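Local coordinates for protein glucosamine kinase (Streptacidiphilus jiangxiensis, PDB 6HWJ) that catalyses the magnesium- and ATP-dependent phosphorylation of D-glucosamine to D-glucosamine 6-phosphate and, to a lesser extent, also acts on glucose, at residues A[27-39]-A[48-62]. Numbering follows the deposited sequence.
Sequences VAVPGPLRLDALL and GVVRSADAARWTVPL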
loop_
_atom_site.group_PDB
_atom_site.type_symbol
_atom_site.label_atom_id
_atom_site.label_comp_id
_atom_site.label_asym_id
_atom_site.label_seq_id
_atom_site.Cartn_x
_atom_site.Cartn_y
_atom_site.Cartn_z
ATOM N N VAL A 27 -0.983 26.047 -17.905
ATOM C CA VAL A 27 -1.045 25.490 -16.554
ATOM C C VAL A 27 0.342 25.049 -16.104
ATOM O O VAL A 27 0.500 24.009 -15.451
ATOM C CB VAL A 27 -2.043 24.314 -16.483
ATOM C CG1 VAL A 27 -3.470 24.819 -16.637
ATOM C CG2 VAL A 27 -1.714 23.270 -17.548
ATOM N N ALA A 28 1.355 25.842 -16.439
ATOM C CA ALA A 28 2.728 25.461 -16.142
ATOM C C ALA A 28 3.002 25.555 -14.645
ATOM O O ALA A 28 2.352 26.308 -13.909
ATOM C CB ALA A 28 3.712 26.355 -16.902
ATOM N N VAL A 29 3.976 24.773 -14.194
ATOM C CA VAL A 29 4.458 24.891 -12.818
ATOM C C VAL A 29 4.939 26.316 -12.587
ATOM O O VAL A 29 5.765 26.827 -13.377
ATOM C CB VAL A 29 5.595 23.880 -12.559
ATOM C CG1 VAL A 29 6.182 24.090 -11.169
ATOM C CG2 VAL A 29 5.088 22.457 -12.732
ATOM N N PRO A 30 4.473 27.008 -11.543
ATOM C CA PRO A 30 4.867 28.407 -11.365
ATOM C C PRO A 30 6.288 28.513 -10.840
ATOM O O PRO A 30 6.706 27.780 -9.937
ATOM C CB PRO A 30 3.846 28.941 -10.350
ATOM C CG PRO A 30 3.456 27.740 -9.554
ATOM C CD PRO A 30 3.564 26.538 -10.480
ATOM N N GLY A 31 7.036 29.432 -11.436
ATOM C CA GLY A 31 8.406 29.670 -11.058
ATOM C C GLY A 31 8.553 30.989 -10.335
ATOM O O GLY A 31 7.587 31.745 -10.169
ATOM N N PRO A 32 9.778 31.303 -9.901
ATOM C CA PRO A 32 10.957 30.452 -10.110
ATOM C C PRO A 32 11.018 29.321 -9.100
ATOM O O PRO A 32 10.365 29.406 -8.058
ATOM C CB PRO A 32 12.121 31.422 -9.920
ATOM C CG PRO A 32 11.607 32.391 -8.888
ATOM C CD PRO A 32 10.108 32.521 -9.134
ATOM N N LEU A 33 11.777 28.270 -9.422
ATOM C CA LEU A 33 12.008 27.178 -8.503
ATOM C C LEU A 33 13.042 27.571 -7.448
ATOM O O LEU A 33 13.871 28.451 -7.656
ATOM C CB LEU A 33 12.513 25.944 -9.252
ATOM C CG LEU A 33 11.689 25.392 -10.417
ATOM C CD1 LEU A 33 12.375 24.130 -10.975
ATOM C CD2 LEU A 33 10.268 25.060 -9.971
ATOM N N ARG A 34 12.984 26.892 -6.310
ATOM C CA ARG A 34 13.964 27.074 -5.248
ATOM C C ARG A 34 14.416 25.710 -4.747
ATOM O O ARG A 34 13.589 24.843 -4.447
ATOM C CB ARG A 34 13.386 27.892 -4.085
ATOM C CG ARG A 34 14.434 28.327 -3.066
ATOM C CD ARG A 34 13.808 29.082 -1.900
ATOM N NE ARG A 34 12.991 28.206 -1.065
ATOM C CZ ARG A 34 12.255 28.618 -0.038
ATOM N NH1 ARG A 34 11.548 27.743 0.665
ATOM N NH2 ARG A 34 12.225 29.904 0.287
ATOM N N LEU A 35 15.721 25.528 -4.638
ATOM C CA LEU A 35 16.291 24.285 -4.151
ATOM C C LEU A 35 16.353 24.331 -2.625
ATOM O O LEU A 35 17.046 25.175 -2.052
ATOM C CB LEU A 35 17.672 24.066 -4.754
ATOM C CG LEU A 35 18.388 22.757 -4.443
ATOM C CD1 LEU A 35 17.545 21.560 -4.903
ATOM C CD2 LEU A 35 19.756 22.741 -5.126
ATOM N N ASP A 36 15.617 23.431 -1.975
ATOM C CA ASP A 36 15.592 23.371 -0.516
ATOM C C ASP A 36 16.660 22.444 0.048
ATOM O O ASP A 36 17.150 22.669 1.166
ATOM C CB ASP A 36 14.219 22.905 -0.027
ATOM C CG ASP A 36 13.180 24.015 -0.041
ATOM O OD1 ASP A 36 13.552 25.197 -0.213
ATOM O OD2 ASP A 36 11.986 23.701 0.119
ATOM N N ALA A 37 17.021 21.392 -0.682
ATOM C CA ALA A 37 18.003 20.429 -0.198
ATOM C C ALA A 37 18.517 19.653 -1.391
ATOM O O ALA A 37 17.797 19.456 -2.374
ATOM C CB ALA A 37 17.388 19.479 0.844
ATOM N N LEU A 38 19.766 19.192 -1.288
ATOM C CA LEU A 38 20.456 18.583 -2.425
ATOM C C LEU A 38 21.400 17.505 -1.914
ATOM O O LEU A 38 22.295 17.786 -1.106
ATOM C CB LEU A 38 21.217 19.662 -3.198
ATOM C CG LEU A 38 21.826 19.332 -4.568
ATOM C CD1 LEU A 38 22.979 18.335 -4.437
ATOM C CD2 LEU A 38 20.744 18.820 -5.501
ATOM N N LEU A 39 21.176 16.271 -2.353
ATOM C CA LEU A 39 22.072 15.164 -2.110
ATOM C C LEU A 39 22.924 14.952 -3.359
ATOM O O LEU A 39 22.410 14.553 -4.405
ATOM C CB LEU A 39 21.302 13.897 -1.771
ATOM C CG LEU A 39 22.193 12.643 -1.610
ATOM C CD1 LEU A 39 23.092 12.787 -0.392
ATOM C CD2 LEU A 39 21.330 11.407 -1.503
ATOM N N GLY A 48 17.362 16.348 -5.692
ATOM C CA GLY A 48 16.964 17.645 -5.206
ATOM C C GLY A 48 15.588 17.559 -4.569
ATOM O O GLY A 48 14.740 16.786 -5.015
ATOM N N VAL A 49 15.400 18.329 -3.508
ATOM C CA VAL A 49 14.091 18.652 -2.962
ATOM C C VAL A 49 13.812 20.087 -3.377
ATOM O O VAL A 49 14.492 21.016 -2.926
ATOM C CB VAL A 49 14.056 18.483 -1.440
ATOM C CG1 VAL A 49 12.718 18.944 -0.897
ATOM C CG2 VAL A 49 14.334 17.024 -1.066
ATOM N N VAL A 50 12.858 20.264 -4.285
ATOM C CA VAL A 50 12.648 21.526 -4.975
ATOM C C VAL A 50 11.261 22.039 -4.630
ATOM O O VAL A 50 10.298 21.269 -4.540
ATOM C CB VAL A 50 12.828 21.385 -6.496
ATOM C CG1 VAL A 50 12.649 22.710 -7.204
ATOM C CG2 VAL A 50 14.210 20.794 -6.794
ATOM N N ARG A 51 11.175 23.341 -4.429
ATOM C CA ARG A 51 9.911 24.029 -4.182
ATOM C C ARG A 51 9.562 24.875 -5.394
ATOM O O ARG A 51 10.380 25.687 -5.850
ATOM C CB ARG A 51 10.027 24.881 -2.921
ATOM C CG ARG A 51 8.733 25.353 -2.336
ATOM C CD ARG A 51 8.996 26.209 -1.093
ATOM N NE ARG A 51 9.710 25.462 -0.054
ATOM C CZ ARG A 51 9.152 25.002 1.068
ATOM N NH1 ARG A 51 7.863 25.206 1.322
ATOM N NH2 ARG A 51 9.894 24.341 1.944
ATOM N N SER A 52 8.362 24.673 -5.931
ATOM C CA SER A 52 7.851 25.598 -6.924
ATOM C C SER A 52 7.263 26.840 -6.220
ATOM O O SER A 52 7.087 26.876 -4.998
ATOM C CB SER A 52 6.815 24.903 -7.809
ATOM O OG SER A 52 5.966 24.052 -7.064
ATOM N N ALA A 53 6.985 27.874 -7.007
ATOM C CA ALA A 53 6.589 29.162 -6.445
ATOM C C ALA A 53 5.254 29.108 -5.719
ATOM O O ALA A 53 4.921 30.050 -4.989
ATOM C CB ALA A 53 6.535 30.229 -7.556
ATOM N N ASP A 54 4.483 28.039 -5.899
ATOM C CA ASP A 54 3.235 27.843 -5.179
ATOM C C ASP A 54 3.436 27.062 -3.883
ATOM O O ASP A 54 2.463 26.558 -3.321
ATOM C CB ASP A 54 2.225 27.114 -6.069
ATOM C CG ASP A 54 2.745 25.759 -6.549
ATOM O OD1 ASP A 54 3.905 25.419 -6.217
ATOM O OD2 ASP A 54 2.002 25.042 -7.252
ATOM N N ALA A 55 4.676 26.941 -3.413
ATOM C CA ALA A 55 5.055 26.230 -2.191
ATOM C C ALA A 55 4.959 24.714 -2.316
ATOM O O ALA A 55 5.274 24.004 -1.348
ATOM C CB ALA A 55 4.212 26.679 -0.981
ATOM N N ALA A 56 4.546 24.179 -3.464
ATOM C CA ALA A 56 4.561 22.736 -3.652
ATOM C C ALA A 56 5.998 22.217 -3.670
ATOM O O ALA A 56 6.886 22.831 -4.262
ATOM C CB ALA A 56 3.858 22.353 -4.946
ATOM N N ARG A 57 6.223 21.089 -3.007
ATOM C CA ARG A 57 7.547 20.494 -2.879
ATOM C C ARG A 57 7.635 19.232 -3.714
ATOM O O ARG A 57 6.655 18.498 -3.865
ATOM C CB ARG A 57 7.885 20.147 -1.430
ATOM C CG ARG A 57 8.125 21.332 -0.543
ATOM C CD ARG A 57 9.025 20.944 0.638
ATOM N NE ARG A 57 8.497 19.815 1.402
ATOM C CZ ARG A 57 9.144 19.223 2.403
ATOM N NH1 ARG A 57 8.590 18.200 3.038
ATOM N NH2 ARG A 57 10.345 19.647 2.762
ATOM N N TRP A 58 8.840 18.964 -4.230
ATOM C CA TRP A 58 9.046 17.900 -5.192
ATOM C C TRP A 58 10.378 17.198 -4.955
ATOM O O TRP A 58 11.376 17.842 -4.637
ATOM C CB TRP A 58 9.058 18.456 -6.639
ATOM C CG TRP A 58 7.896 19.341 -6.979
ATOM C CD1 TRP A 58 7.738 20.666 -6.645
ATOM C CD2 TRP A 58 6.745 18.976 -7.736
ATOM N NE1 TRP A 58 6.558 21.138 -7.159
ATOM C CE2 TRP A 58 5.925 20.119 -7.824
ATOM C CE3 TRP A 58 6.316 17.785 -8.336
ATOM C CZ2 TRP A 58 4.693 20.108 -8.488
ATOM C CZ3 TRP A 58 5.098 17.786 -9.010
ATOM C CH2 TRP A 58 4.305 18.931 -9.075
ATOM N N THR A 59 10.393 15.887 -5.145
ATOM C CA THR A 59 11.636 15.127 -5.259
ATOM C C THR A 59 12.028 15.130 -6.723
ATOM O O THR A 59 11.235 14.715 -7.571
ATOM C CB THR A 59 11.485 13.689 -4.774
ATOM O OG1 THR A 59 11.042 13.687 -3.419
ATOM C CG2 THR A 59 12.821 12.919 -4.882
ATOM N N VAL A 60 13.245 15.577 -7.017
ATOM C CA VAL A 60 13.670 15.660 -8.408
ATOM C C VAL A 60 15.021 14.984 -8.575
ATOM O O VAL A 60 16.015 15.473 -8.015
ATOM C CB VAL A 60 13.746 17.122 -8.884
ATOM C CG1 VAL A 60 13.978 17.133 -10.389
ATOM C CG2 VAL A 60 12.469 17.885 -8.520
ATOM N N PRO A 61 15.112 13.880 -9.329
ATOM C CA PRO A 61 16.431 13.382 -9.718
ATOM C C PRO A 61 17.017 14.307 -10.762
ATOM O O PRO A 61 16.376 14.605 -11.772
ATOM C CB PRO A 61 16.139 11.979 -10.282
ATOM C CG PRO A 61 14.761 12.111 -10.859
ATOM C CD PRO A 61 14.023 13.106 -9.962
ATOM N N LEU A 62 18.232 14.778 -10.511
ATOM C CA LEU A 62 18.829 15.818 -11.320
ATOM C C LEU A 62 20.114 15.337 -11.976
ATOM O O LEU A 62 20.879 14.542 -11.411
ATOM C CB LEU A 62 19.135 17.066 -10.477
ATOM C CG LEU A 62 17.904 17.788 -9.941
ATOM C CD1 LEU A 62 18.326 18.660 -8.762
ATOM C CD2 LEU A 62 17.233 18.628 -11.018
#
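Arg34 and Arg51 form a hydrogen-bonded pair where strands 34-42 and 45-51 make an antiparallel beta hairpin in the N-terminal part of the kinase, away from the substrate and ATP sites. Both backbone bonds of this pair form, Arg51 N to Arg34 O at 2.8 Å and nearly straight. A classic beta bulge follows: Asp36 and Ala37 both face Val49, whose O takes a 2.8 Å bond from Asp36 N and a weak one from Ala37 N. At the bulge the carboxylate of Asp36 meets Arg51, which grips it side-on, NE (2.9 Å) and NH2 (2.8 Å) both donating to OD2. NE meets the syn lone pair, whereas NH2 comes from above the carboxylate plane. OD1 bonds Arg34 NE, so the carboxylate bridges the two arginines and probably offsets the repulsion where Arg34 NH1 lies 3.0 Å from Arg51 NE, although both side chains are poorly ordered. Val50 meets both Leu33 and Leu35: Leu35, with CG anti to its N (chi1 -175°), brings CD1 to 3.9 Å from Val50 CG2. Outside the paired strands, Ala53 N, in the turn after strand 45-51, binds Pro30 O at 2.9 Å, and the Pro30 ring crosses Asp54, which closes an Asx turn through Ala56 N. Helix 5-11 packs on Leu33, Leu35, Leu38 and Val50, while Val49 touches strand 137-138 and Ala37 reaches strand 166-172 of the neighbouring sheet.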